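Local coordinates for protein probable benzoylformate decarboxylase (Rhodococcus jostii, PDB 7ORX) that binds thiamine diphosphate together with a sodium ion and belongs to the thiamine diphosphate-dependent enzyme family, at residues Ala385-Gln389 with Met390-His394; Gly427-Asp431 with Gly432-Tyr436; His488-Gly492 with Tyr493-Gly497. One frame throughout, in Å; residues are numbered along the deposited sequence.

Contact 1 (Ala385-Gln389 with Met390-His394); sequences AFWSQ and MDLSH
Met390 lies across one face of the Phe386 ring. Its CG sits almost above the ring centre, 3.6 Å from the centroid of Phe386, in a CH-pi contact. CG of Met390 stands anti to the carbonyl carbon (chi1 -69°), which places it over the ring. The chain then bends at chi2 and chi3, and CE of Met390 returns to 3.7 Å from Phe386 CE2. SD is further off and approaches the ring obliquely, 4.8 Å from the Phe386 centroid, a Met-aromatic contact. Phe386 has CG anti to its N (chi1 -176°), which brings the ring end near Met390 and Leu392. Leu392 reaches the edge of this ring, near its plane, with CD2 at 3.9 Å from CE1 of Phe386. The same CD2 methyl meets Trp387 CZ3 at 4.2 Å. Leu392 thus touches both aromatic residues. Phe386 CD1 in turn stands over the indole of Trp387. Phe362 of helix 358-368 meets the Phe386 ring edge-to-face. Thr247 OG1 is hydrogen-bonded to Met390 O and to Leu392 N. The arrangement is a local apolar cluster with a Met-aromatic pair. It packs the chain leaving helix 383-389 in the C-terminal thiamine diphosphate-binding domain.

Contact 2 (Gly427-Asp431 with Gly432-Tyr436); sequences GLIGD and GSANY. With NA (sodium ion), chain J; TPP (thiamine diphosphate), chain I.
Asp431 sits beside Gly432 in the Gly-Asp-Gly motif of thiamine diphosphate enzymes, just past strand 425-430. Its CB is 3.3 Å from the next backbone N, that of Gly432. CG stands between the backbone N and the carbonyl carbon (chi1 63°), which aims the carboxylate at the metal. OD1 binds the sodium ion at 2.1 Å. OD2 is turned from it, 4.0 Å from the same ion. Asn458 OD1, Thr460 O, a water and thiamine diphosphate atoms O2A and O3B complete the six ligands. The ion therefore bridges the carboxylate and both phosphates, and probably offsets their negative charge. The next two residues grip the first phosphate through their backbone. Gly432 N donates to O2A of thiamine diphosphate at 2.8 Å. Ser433 N donates to O1A of thiamine diphosphate in a nearly straight bond (166°). Gly430 CA also lies close to O1A, and a glycine there lets the phosphate come near the chain. The turn is closed by Ala434 N, which donates to Gly430 O at 3.1 Å. Tyr436 lies by the pyrimidine of thiamine diphosphate, and its OH is hydrogen-bonded to Asn26 of the second subunit. Ile429 CG2 packs on Ala434 CB at 3.6 Å.

Contact 3 (His488-Gly492 with Tyr493-Gly497); sequences HLAEG and YGVRG
Ala490 O accepts two backbone hydrogen bonds, from Tyr493 N and Val495 N, which reach it from opposite faces of its carbonyl plane. The Val495 N bond to Ala490 O is the shorter, at 2.8 Å. Tyr493 N lies 3.1 Å from Ala490 O and also makes a weak bond to Leu489 O. This is a Schellman motif, which ends helix 486-493 before strand 496-500. Gly494 is the residue that leaves the helical path. Its phi is positive (88°), a value that glycine takes easily. Gly494 N donates to Glu491 O at 3.1 Å, from well above the carbonyl plane. The reversal sends Val495 back alongside the last turn. Val495 CB faces Ala490 CB at 4.2 Å, the apolar contact across the turn. Val495 also packs on Leu441 and Ala445 of helix 440-447. Tyr493 has CG anti to its carbonyl carbon (chi1 -77°), and this sets the ring beside the last turn. Its CD2 lies 3.9 Å from Leu489 O. The OH is hydrogen-bonded to Asn435 OD1 of the second subunit. The helix end is also part of the subunit interface: Leu489 packs on Tyr493 of the second subunit, and the His488 ring meets that of His488 of the second subunit. On the flank of the turn, Glu491 runs extended beyond CG past the returning chain. Its CG comes to 3.7 Å from Val495 O.

Overall arrangement
Contacts 1, 2 and 3 follow one another along the chain, all in the C-terminal thiamine diphosphate-binding domain. Contacts 1 and 2 have centres 20 Å apart and touch where Phe386 CE2 packs on Leu428 CD1, at 3.7 Å. The centres of contacts 2 and 3 are closer, 15 Å apart, but their nearest atoms, about 4 Å apart, do not touch. Contacts 1 and 3 lie 29 Å apart by centres and about 20 Å by nearest atoms. Strands 425-430 of contact 2 and 496-500 of contact 3 share one parallel sheet, the second an outermost strand within this chain. Contact 2 binds thiamine diphosphate and the sodium ion and also touches the second subunit, so this site lies near the interface. Contact 1 touches no other chain.

Contact 1 (Ala385-Gln389 with Met390-His394)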
ATOM      1  N   ALA C 385      39.197  11.008  -8.568  1.00 82.37           N
ATOM      2  CA  ALA C 385      40.366  11.254  -7.692  1.00 80.97           C
ATOM      3  C   ALA C 385      40.591  10.063  -6.752  1.00 80.08           C
ATOM      4  O   ALA C 385      41.705   9.563  -6.674  1.00 86.77           O
ATOM      5  CB  ALA C 385      40.142  12.523  -6.916  1.00 80.75           C
ATOM      6  N   PHE C 386      39.570   9.621  -6.040  1.00 76.67           N
ATOM      7  CA  PHE C 386      39.698   8.501  -5.076  1.00 76.13           C
ATOM      8  C   PHE C 386      40.304   7.272  -5.786  1.00 75.22           C
ATOM      9  O   PHE C 386      41.270   6.684  -5.316  1.00 74.85           O
ATOM     10  CB  PHE C 386      38.323   8.231  -4.447  1.00 74.78           C
ATOM     11  CG  PHE C 386      38.359   7.176  -3.391  1.00 71.07           C
ATOM     12  CD1 PHE C 386      38.324   5.851  -3.715  1.00 70.39           C
ATOM     13  CD2 PHE C 386      38.547   7.526  -2.078  1.00 71.42           C
ATOM     14  CE1 PHE C 386      38.446   4.875  -2.744  1.00 69.77           C
ATOM     15  CE2 PHE C 386      38.685   6.561  -1.097  1.00 70.70           C
ATOM     16  CZ  PHE C 386      38.632   5.232  -1.442  1.00 70.27           C
ATOM     17  N   TRP C 387      39.753   6.883  -6.927  1.00 74.64           N
ATOM     18  CA  TRP C 387      40.064   5.567  -7.538  1.00 75.01           C
ATOM     19  C   TRP C 387      41.443   5.605  -8.195  1.00 74.91           C
ATOM     20  O   TRP C 387      42.119   4.560  -8.283  1.00 74.91           O
ATOM     21  CB  TRP C 387      38.938   5.163  -8.489  1.00 74.52           C
ATOM     22  CG  TRP C 387      37.700   4.814  -7.725  1.00 72.45           C
ATOM     23  CD1 TRP C 387      36.525   5.501  -7.664  1.00 71.71           C
ATOM     24  CD2 TRP C 387      37.551   3.690  -6.851  1.00 71.88           C
ATOM     25  NE1 TRP C 387      35.641   4.860  -6.837  1.00 70.84           N
ATOM     26  CE2 TRP C 387      36.248   3.755  -6.321  1.00 70.86           C
ATOM     27  CE3 TRP C 387      38.370   2.605  -6.523  1.00 72.67           C
ATOM     28  CZ2 TRP C 387      35.763   2.791  -5.461  1.00 71.16           C
ATOM     29  CZ3 TRP C 387      37.881   1.642  -5.681  1.00 71.84           C
ATOM     30  CH2 TRP C 387      36.595   1.739  -5.159  1.00 71.87           C
ATOM     31  N   SER C 388      41.861   6.781  -8.613  1.00 74.41           N
ATOM     32  CA  SER C 388      43.143   6.972  -9.340  1.00 75.55           C
ATOM     33  C   SER C 388      44.282   7.053  -8.320  1.00 75.34           C
ATOM     34  O   SER C 388      45.439   7.043  -8.718  1.00 75.34           O
ATOM     35  CB  SER C 388      43.075   8.192 -10.233  1.00 76.04           C
ATOM     36  OG  SER C 388      43.177   9.366  -9.452  1.00 76.30           O
ATOM     37  N   GLN C 389      43.959   7.055  -7.027  1.00 75.55           N
ATOM     38  CA  GLN C 389      44.910   7.492  -5.980  1.00 74.26           C
ATOM     39  C   GLN C 389      44.884   6.562  -4.752  1.00 76.39           C
ATOM     40  O   GLN C 389      45.779   6.710  -3.959  1.00 77.16           O
ATOM     41  CB  GLN C 389      44.558   8.946  -5.679  1.00 73.31           C
ATOM     42  CG  GLN C 389      45.760   9.810  -5.336  1.00 73.52           C
ATOM     43  CD  GLN C 389      46.707  10.030  -6.494  1.00 72.86           C
ATOM     44  OE1 GLN C 389      47.910   9.908  -6.348  1.00 73.14           O
ATOM     45  NE2 GLN C 389      46.179  10.385  -7.646  1.00 72.16           N
ATOM     46  N   MET C 390      43.977   5.582  -4.608  1.00 79.46           N
ATOM     47  CA  MET C 390      43.927   4.773  -3.360  1.00 80.27           C
ATOM     48  C   MET C 390      44.443   3.362  -3.593  1.00 79.18           C
ATOM     49  O   MET C 390      44.261   2.863  -4.732  1.00 78.13           O
ATOM     50  CB  MET C 390      42.502   4.729  -2.821  1.00 85.59           C
ATOM     51  CG  MET C 390      42.068   6.088  -2.310  1.00 89.09           C
ATOM     52  SD  MET C 390      43.050   6.581  -0.904  1.00 94.91           S
ATOM     53  CE  MET C 390      41.996   5.974   0.399  1.00 92.08           C
ATOM     54  N   ASP C 391      45.067   2.777  -2.550  1.00 78.52           N
ATOM     55  CA  ASP C 391      45.624   1.386  -2.558  1.00 78.48           C
ATOM     56  C   ASP C 391      44.853   0.540  -1.544  1.00 74.85           C
ATOM     57  O   ASP C 391      45.345   0.336  -0.438  1.00 73.58           O
ATOM     58  CB  ASP C 391      47.136   1.329  -2.286  1.00 81.27           C
ATOM     59  CG  ASP C 391      47.788  -0.053  -2.342  1.00 85.90           C
ATOM     60  OD1 ASP C 391      47.082  -1.059  -2.608  1.00 89.80           O
ATOM     61  OD2 ASP C 391      49.017  -0.119  -2.103  1.00 94.98           O
ATOM     62  N   LEU C 392      43.709   0.034  -1.968  1.00 73.64           N
ATOM     63  CA  LEU C 392      42.798  -0.855  -1.192  1.00 72.33           C
ATOM     64  C   LEU C 392      43.131  -2.298  -1.535  1.00 72.27           C
ATOM     65  O   LEU C 392      43.159  -2.606  -2.719  1.00 72.21           O
ATOM     66  CB  LEU C 392      41.366  -0.530  -1.617  1.00 70.30           C
ATOM     67  CG  LEU C 392      40.713   0.700  -0.996  1.00 69.72           C
ATOM     68  CD1 LEU C 392      41.712   1.759  -0.663  1.00 70.02           C
ATOM     69  CD2 LEU C 392      39.660   1.276  -1.917  1.00 69.33           C
ATOM     70  N   SER C 393      43.372  -3.171  -0.565  1.00 74.77           N
ATOM     71  CA  SER C 393      43.832  -4.554  -0.885  1.00 78.33           C
ATOM     72  C   SER C 393      43.213  -5.634   0.008  1.00 78.40           C
ATOM     73  O   SER C 393      43.662  -6.764  -0.093  1.00 82.02           O
ATOM     74  CB  SER C 393      45.346  -4.621  -0.853  1.00 80.19           C
ATOM     75  OG  SER C 393      45.842  -4.430   0.457  1.00 83.44           O
ATOM     76  N   HIS C 394      42.322  -5.266   0.921  1.00 77.51           N
ATOM     77  CA  HIS C 394      41.677  -6.140   1.931  1.00 75.51           C
ATOM     78  C   HIS C 394      40.172  -6.112   1.716  1.00 72.02           C
ATOM     79  O   HIS C 394      39.642  -5.038   1.273  1.00 69.78           O
ATOM     80  CB  HIS C 394      42.003  -5.740   3.386  1.00 79.82           C
ATOM     81  CG  HIS C 394      43.404  -6.079   3.790  1.00 86.78           C
ATOM     82  ND1 HIS C 394      44.479  -5.271   3.431  1.00 95.38           N
ATOM     83  CD2 HIS C 394      43.923  -7.101   4.513  1.00 92.05           C
ATOM     84  CE1 HIS C 394      45.597  -5.785   3.907  1.00 97.16           C
ATOM     85  NE2 HIS C 394      45.282  -6.920   4.570  1.00 94.91           N
TER

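Contact 2 (Gly427-Asp431 with Gly432-Tyr436)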
ATOM      1  N   GLY C 427      36.572   8.156   7.630  1.00 65.39           N
ATOM      2  CA  GLY C 427      35.455   8.786   6.908  1.00 66.41           C
ATOM      3  C   GLY C 427      35.975   9.868   5.989  1.00 68.11           C
ATOM      4  O   GLY C 427      36.819  10.677   6.450  1.00 72.53           O
ATOM      5  N   LEU C 428      35.563   9.863   4.723  1.00 68.15           N
ATOM      6  CA  LEU C 428      35.859  10.959   3.791  1.00 68.42           C
ATOM      7  C   LEU C 428      34.535  11.543   3.338  1.00 67.69           C
ATOM      8  O   LEU C 428      33.947  10.977   2.425  1.00 68.55           O
ATOM      9  CB  LEU C 428      36.649  10.373   2.627  1.00 69.25           C
ATOM     10  CG  LEU C 428      37.962   9.703   3.000  1.00 69.30           C
ATOM     11  CD1 LEU C 428      38.381   8.796   1.849  1.00 69.18           C
ATOM     12  CD2 LEU C 428      39.049  10.751   3.326  1.00 69.91           C
ATOM     13  N   ILE C 429      34.081  12.583   4.013  1.00 67.07           N
ATOM     14  CA  ILE C 429      32.703  13.125   3.905  1.00 67.26           C
ATOM     15  C   ILE C 429      32.844  14.491   3.268  1.00 68.83           C
ATOM     16  O   ILE C 429      33.730  15.208   3.679  1.00 69.11           O
ATOM     17  CB  ILE C 429      32.088  13.237   5.313  1.00 67.25           C
ATOM     18  CG1 ILE C 429      32.335  11.985   6.164  1.00 66.31           C
ATOM     19  CG2 ILE C 429      30.617  13.607   5.264  1.00 67.30           C
ATOM     20  CD1 ILE C 429      31.999  10.690   5.490  1.00 65.83           C
ATOM     21  N   GLY C 430      31.985  14.848   2.327  1.00 70.38           N
ATOM     22  CA  GLY C 430      31.911  16.245   1.873  1.00 71.50           C
ATOM     23  C   GLY C 430      31.286  17.149   2.920  1.00 72.71           C
ATOM     24  O   GLY C 430      30.589  16.637   3.796  1.00 72.37           O
ATOM     25  N   ASP C 431      31.458  18.463   2.782  1.00 74.25           N
ATOM     26  CA  ASP C 431      30.818  19.477   3.662  1.00 75.66           C
ATOM     27  C   ASP C 431      29.290  19.451   3.522  1.00 75.79           C
ATOM     28  O   ASP C 431      28.583  19.768   4.501  1.00 77.48           O
ATOM     29  CB  ASP C 431      31.416  20.871   3.417  1.00 78.62           C
ATOM     30  CG  ASP C 431      31.230  21.502   2.034  1.00 78.69           C
ATOM     31  OD1 ASP C 431      31.243  20.739   0.982  1.00 76.92           O
ATOM     32  OD2 ASP C 431      31.089  22.757   2.023  1.00 77.63           O
ATOM     33  N   GLY C 432      28.777  19.119   2.350  1.00 76.20           N
ATOM     34  CA  GLY C 432      27.328  18.936   2.156  1.00 76.83           C
ATOM     35  C   GLY C 432      26.821  17.717   2.910  1.00 74.73           C
ATOM     36  O   GLY C 432      25.946  17.895   3.747  1.00 73.89           O
ATOM     37  N   SER C 433      27.366  16.540   2.597  1.00 73.29           N
ATOM     38  CA  SER C 433      26.990  15.212   3.161  1.00 74.01           C
ATOM     39  C   SER C 433      27.049  15.210   4.685  1.00 74.26           C
ATOM     40  O   SER C 433      26.218  14.531   5.304  1.00 73.83           O
ATOM     41  CB  SER C 433      27.893  14.157   2.656  1.00 73.33           C
ATOM     42  OG  SER C 433      27.826  14.117   1.239  1.00 74.86           O
ATOM     43  N   ALA C 434      28.021  15.908   5.272  1.00 74.15           N
ATOM     44  CA  ALA C 434      28.272  15.778   6.713  1.00 73.31           C
ATOM     45  C   ALA C 434      27.045  16.262   7.482  1.00 73.54           C
ATOM     46  O   ALA C 434      26.819  15.746   8.544  1.00 76.18           O
ATOM     47  CB  ALA C 434      29.485  16.554   7.093  1.00 74.68           C
ATOM     48  N   ASN C 435      26.278  17.207   6.971  1.00 73.02           N
ATOM     49  CA  ASN C 435      25.174  17.840   7.740  1.00 73.43           C
ATOM     50  C   ASN C 435      24.003  16.870   7.905  1.00 72.94           C
ATOM     51  O   ASN C 435      23.212  17.040   8.855  1.00 73.04           O
ATOM     52  CB  ASN C 435      24.685  19.123   7.067  1.00 74.92           C
ATOM     53  CG  ASN C 435      25.777  20.154   7.024  1.00 74.56           C
ATOM     54  OD1 ASN C 435      26.316  20.494   8.062  1.00 75.35           O
ATOM     55  ND2 ASN C 435      26.157  20.561   5.826  1.00 73.69           N
ATOM     56  N   TYR C 436      23.854  15.900   7.001  1.00 73.02           N
ATOM     57  CA  TYR C 436      22.726  14.922   7.068  1.00 72.63           C
ATOM     58  C   TYR C 436      22.941  13.944   8.246  1.00 71.56           C
ATOM     59  O   TYR C 436      21.892  13.501   8.721  1.00 71.18           O
ATOM     60  CB  TYR C 436      22.505  14.199   5.743  1.00 71.77           C
ATOM     61  CG  TYR C 436      22.236  15.063   4.537  1.00 72.35           C
ATOM     62  CD1 TYR C 436      23.295  15.565   3.801  1.00 73.45           C
ATOM     63  CD2 TYR C 436      20.952  15.307   4.081  1.00 72.36           C
ATOM     64  CE1 TYR C 436      23.084  16.327   2.664  1.00 75.55           C
ATOM     65  CE2 TYR C 436      20.720  16.040   2.931  1.00 73.76           C
ATOM     66  CZ  TYR C 436      21.791  16.559   2.219  1.00 76.11           C
ATOM     67  OH  TYR C 436      21.639  17.329   1.086  1.00 78.80           O
TER
HETATM   68 NA    NA J 602      31.209  20.189  -1.094  1.00 66.13          NA
HETATM   69  N1' TPP I 601      19.617  14.859  -0.430  1.00 77.55           N
HETATM   70  C2' TPP I 601      19.948  13.602  -0.106  1.00 80.67           C
HETATM   71  CM2 TPP I 601      19.391  13.031   1.157  1.00 81.97           C
HETATM   72  N3' TPP I 601      20.733  12.813  -0.837  1.00 78.00           N
HETATM   73  C4' TPP I 601      21.222  13.314  -1.983  1.00 78.49           C
HETATM   74  N4' TPP I 601      22.002  12.494  -2.700  1.00 78.57           N
HETATM   75  C5' TPP I 601      20.943  14.636  -2.405  1.00 77.74           C
HETATM   76  C6' TPP I 601      20.109  15.355  -1.572  1.00 72.67           C
HETATM   77  C7' TPP I 601      21.504  15.238  -3.684  1.00 83.19           C
HETATM   78  N3  TPP I 601      22.971  15.457  -3.651  1.00 83.33           N
HETATM   79  C2  TPP I 601      23.814  14.715  -4.375  1.00 87.60           C
HETATM   80  S1  TPP I 601      25.448  15.218  -4.231  1.00 84.99           S
HETATM   81  C5  TPP I 601      24.938  16.482  -3.152  1.00 91.47           C
HETATM   82  C4  TPP I 601      23.609  16.429  -2.878  1.00 88.71           C
HETATM   83  CM4 TPP I 601      22.875  17.316  -1.916  1.00 85.90           C
HETATM   84  C6  TPP I 601      25.917  17.516  -2.669  1.00 86.98           C
HETATM   85  C7  TPP I 601      26.707  17.081  -1.469  1.00 89.35           C
HETATM   86  O7  TPP I 601      28.097  17.224  -1.818  1.00 84.16           O
HETATM   87  PA  TPP I 601      29.233  17.277  -0.698  1.00 78.77           P
HETATM   88  O1A TPP I 601      29.117  16.349   0.467  1.00 84.94           O
HETATM   89  O2A TPP I 601      29.329  18.727  -0.362  1.00109.98           O
HETATM   90  O3A TPP I 601      30.428  16.788  -1.648  1.00 76.23           O
HETATM   91  PB  TPP I 601      30.982  17.452  -3.028  1.00 83.26           P
HETATM   92  O1B TPP I 601      32.160  16.618  -3.506  1.00 70.48           O
HETATM   93  O2B TPP I 601      29.832  17.476  -4.012  1.00 64.48           O
HETATM   94  O3B TPP I 601      31.400  18.846  -2.612  1.00 90.75           O
HETATM   95  O   HOH W   1      33.036  18.852  -0.403  1.00 69.51           O

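Contact 3 (His488-Gly492 with Tyr493-Gly497)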
ATOM      1  N   HIS C 488      33.785  23.680  15.048  1.00 81.97           N
ATOM      2  CA  HIS C 488      32.765  24.127  16.030  1.00 82.62           C
ATOM      3  C   HIS C 488      31.707  23.032  16.173  1.00 80.03           C
ATOM      4  O   HIS C 488      31.283  22.770  17.302  1.00 79.43           O
ATOM      5  CB  HIS C 488      32.141  25.482  15.629  1.00 85.06           C
ATOM      6  CG  HIS C 488      32.872  26.663  16.160  1.00 88.15           C
ATOM      7  ND1 HIS C 488      33.202  26.750  17.499  1.00 90.19           N
ATOM      8  CD2 HIS C 488      33.315  27.801  15.567  1.00 91.05           C
ATOM      9  CE1 HIS C 488      33.850  27.895  17.710  1.00 92.50           C
ATOM     10  NE2 HIS C 488      33.963  28.539  16.523  1.00 91.94           N
ATOM     11  N   LEU C 489      31.299  22.401  15.079  1.00 78.69           N
ATOM     12  CA  LEU C 489      30.268  21.345  15.161  1.00 78.31           C
ATOM     13  C   LEU C 489      30.837  20.153  15.924  1.00 77.53           C
ATOM     14  O   LEU C 489      30.187  19.714  16.866  1.00 79.17           O
ATOM     15  CB  LEU C 489      29.808  20.968  13.760  1.00 78.18           C
ATOM     16  CG  LEU C 489      28.989  22.031  13.032  1.00 79.07           C
ATOM     17  CD1 LEU C 489      28.312  21.399  11.825  1.00 80.93           C
ATOM     18  CD2 LEU C 489      27.916  22.632  13.917  1.00 79.29           C
ATOM     19  N   ALA C 490      32.038  19.708  15.592  1.00 77.40           N
ATOM     20  CA  ALA C 490      32.714  18.586  16.286  1.00 78.64           C
ATOM     21  C   ALA C 490      32.787  18.862  17.786  1.00 80.20           C
ATOM     22  O   ALA C 490      32.469  17.988  18.575  1.00 81.17           O
ATOM     23  CB  ALA C 490      34.092  18.359  15.719  1.00 78.21           C
ATOM     24  N   GLU C 491      33.213  20.056  18.177  1.00 84.77           N
ATOM     25  CA  GLU C 491      33.470  20.369  19.603  1.00 87.21           C
ATOM     26  C   GLU C 491      32.108  20.493  20.268  1.00 86.02           C
ATOM     27  O   GLU C 491      31.973  20.069  21.421  1.00 88.67           O
ATOM     28  CB  GLU C 491      34.396  21.575  19.749  1.00 91.47           C
ATOM     29  CG  GLU C 491      35.839  21.276  19.288  1.00 94.72           C
ATOM     30  CD  GLU C 491      36.835  22.451  19.384  1.00100.56           C
ATOM     31  OE1 GLU C 491      38.099  22.197  19.335  1.00101.04           O
ATOM     32  OE2 GLU C 491      36.370  23.634  19.557  1.00100.04           O
ATOM     33  N   GLY C 492      31.112  20.951  19.521  1.00 84.04           N
ATOM     34  CA  GLY C 492      29.707  20.964  19.975  1.00 82.26           C
ATOM     35  C   GLY C 492      29.223  19.598  20.408  1.00 78.69           C
ATOM     36  O   GLY C 492      28.419  19.553  21.320  1.00 78.13           O
ATOM     37  N   TYR C 493      29.692  18.529  19.770  1.00 76.51           N
ATOM     38  CA  TYR C 493      29.263  17.140  20.060  1.00 74.77           C
ATOM     39  C   TYR C 493      30.344  16.402  20.846  1.00 74.81           C
ATOM     40  O   TYR C 493      30.108  15.283  21.242  1.00 77.26           O
ATOM     41  CB  TYR C 493      28.807  16.462  18.770  1.00 73.39           C
ATOM     42  CG  TYR C 493      27.425  16.888  18.317  1.00 72.98           C
ATOM     43  CD1 TYR C 493      26.368  16.898  19.199  1.00 73.14           C
ATOM     44  CD2 TYR C 493      27.159  17.294  17.021  1.00 72.92           C
ATOM     45  CE1 TYR C 493      25.096  17.286  18.813  1.00 73.36           C
ATOM     46  CE2 TYR C 493      25.884  17.670  16.613  1.00 72.84           C
ATOM     47  CZ  TYR C 493      24.840  17.667  17.519  1.00 73.11           C
ATOM     48  OH  TYR C 493      23.556  18.039  17.225  1.00 73.29           O
ATOM     49  N   GLY C 494      31.431  17.062  21.231  1.00 75.52           N
ATOM     50  CA  GLY C 494      32.436  16.473  22.140  1.00 74.43           C
ATOM     51  C   GLY C 494      33.490  15.709  21.379  1.00 73.85           C
ATOM     52  O   GLY C 494      34.212  14.911  22.008  1.00 73.91           O
ATOM     53  N   VAL C 495      33.598  15.934  20.071  1.00 73.75           N
ATOM     54  CA  VAL C 495      34.750  15.440  19.269  1.00 74.50           C
ATOM     55  C   VAL C 495      35.783  16.556  19.028  1.00 76.77           C
ATOM     56  O   VAL C 495      35.425  17.647  18.612  1.00 74.99           O
ATOM     57  CB  VAL C 495      34.270  14.823  17.956  1.00 71.98           C
ATOM     58  CG1 VAL C 495      35.423  14.313  17.099  1.00 71.04           C
ATOM     59  CG2 VAL C 495      33.317  13.716  18.261  1.00 72.05           C
ATOM     60  N   ARG C 496      37.046  16.204  19.216  1.00 81.82           N
ATOM     61  CA  ARG C 496      38.234  17.070  19.021  1.00 87.90           C
ATOM     62  C   ARG C 496      38.372  17.295  17.514  1.00 87.03           C
ATOM     63  O   ARG C 496      38.399  16.318  16.784  1.00 85.85           O
ATOM     64  CB  ARG C 496      39.443  16.412  19.719  1.00 95.61           C
ATOM     65  CG  ARG C 496      40.798  16.450  19.003  1.00105.49           C
ATOM     66  CD  ARG C 496      41.926  15.580  19.605  1.00115.03           C
ATOM     67  NE  ARG C 496      43.240  16.257  19.576  1.00126.72           N
ATOM     68  CZ  ARG C 496      44.202  16.100  18.655  1.00126.18           C
ATOM     69  NH1 ARG C 496      44.046  15.234  17.656  1.00119.85           N
ATOM     70  NH2 ARG C 496      45.307  16.840  18.752  1.00121.34           N
ATOM     71  N   GLY C 497      38.444  18.548  17.070  1.00 88.75           N
ATOM     72  CA  GLY C 497      38.530  18.885  15.636  1.00 87.89           C
ATOM     73  C   GLY C 497      39.603  19.906  15.342  1.00 85.87           C
ATOM     74  O   GLY C 497      39.807  20.754  16.176  1.00 87.92           O
TER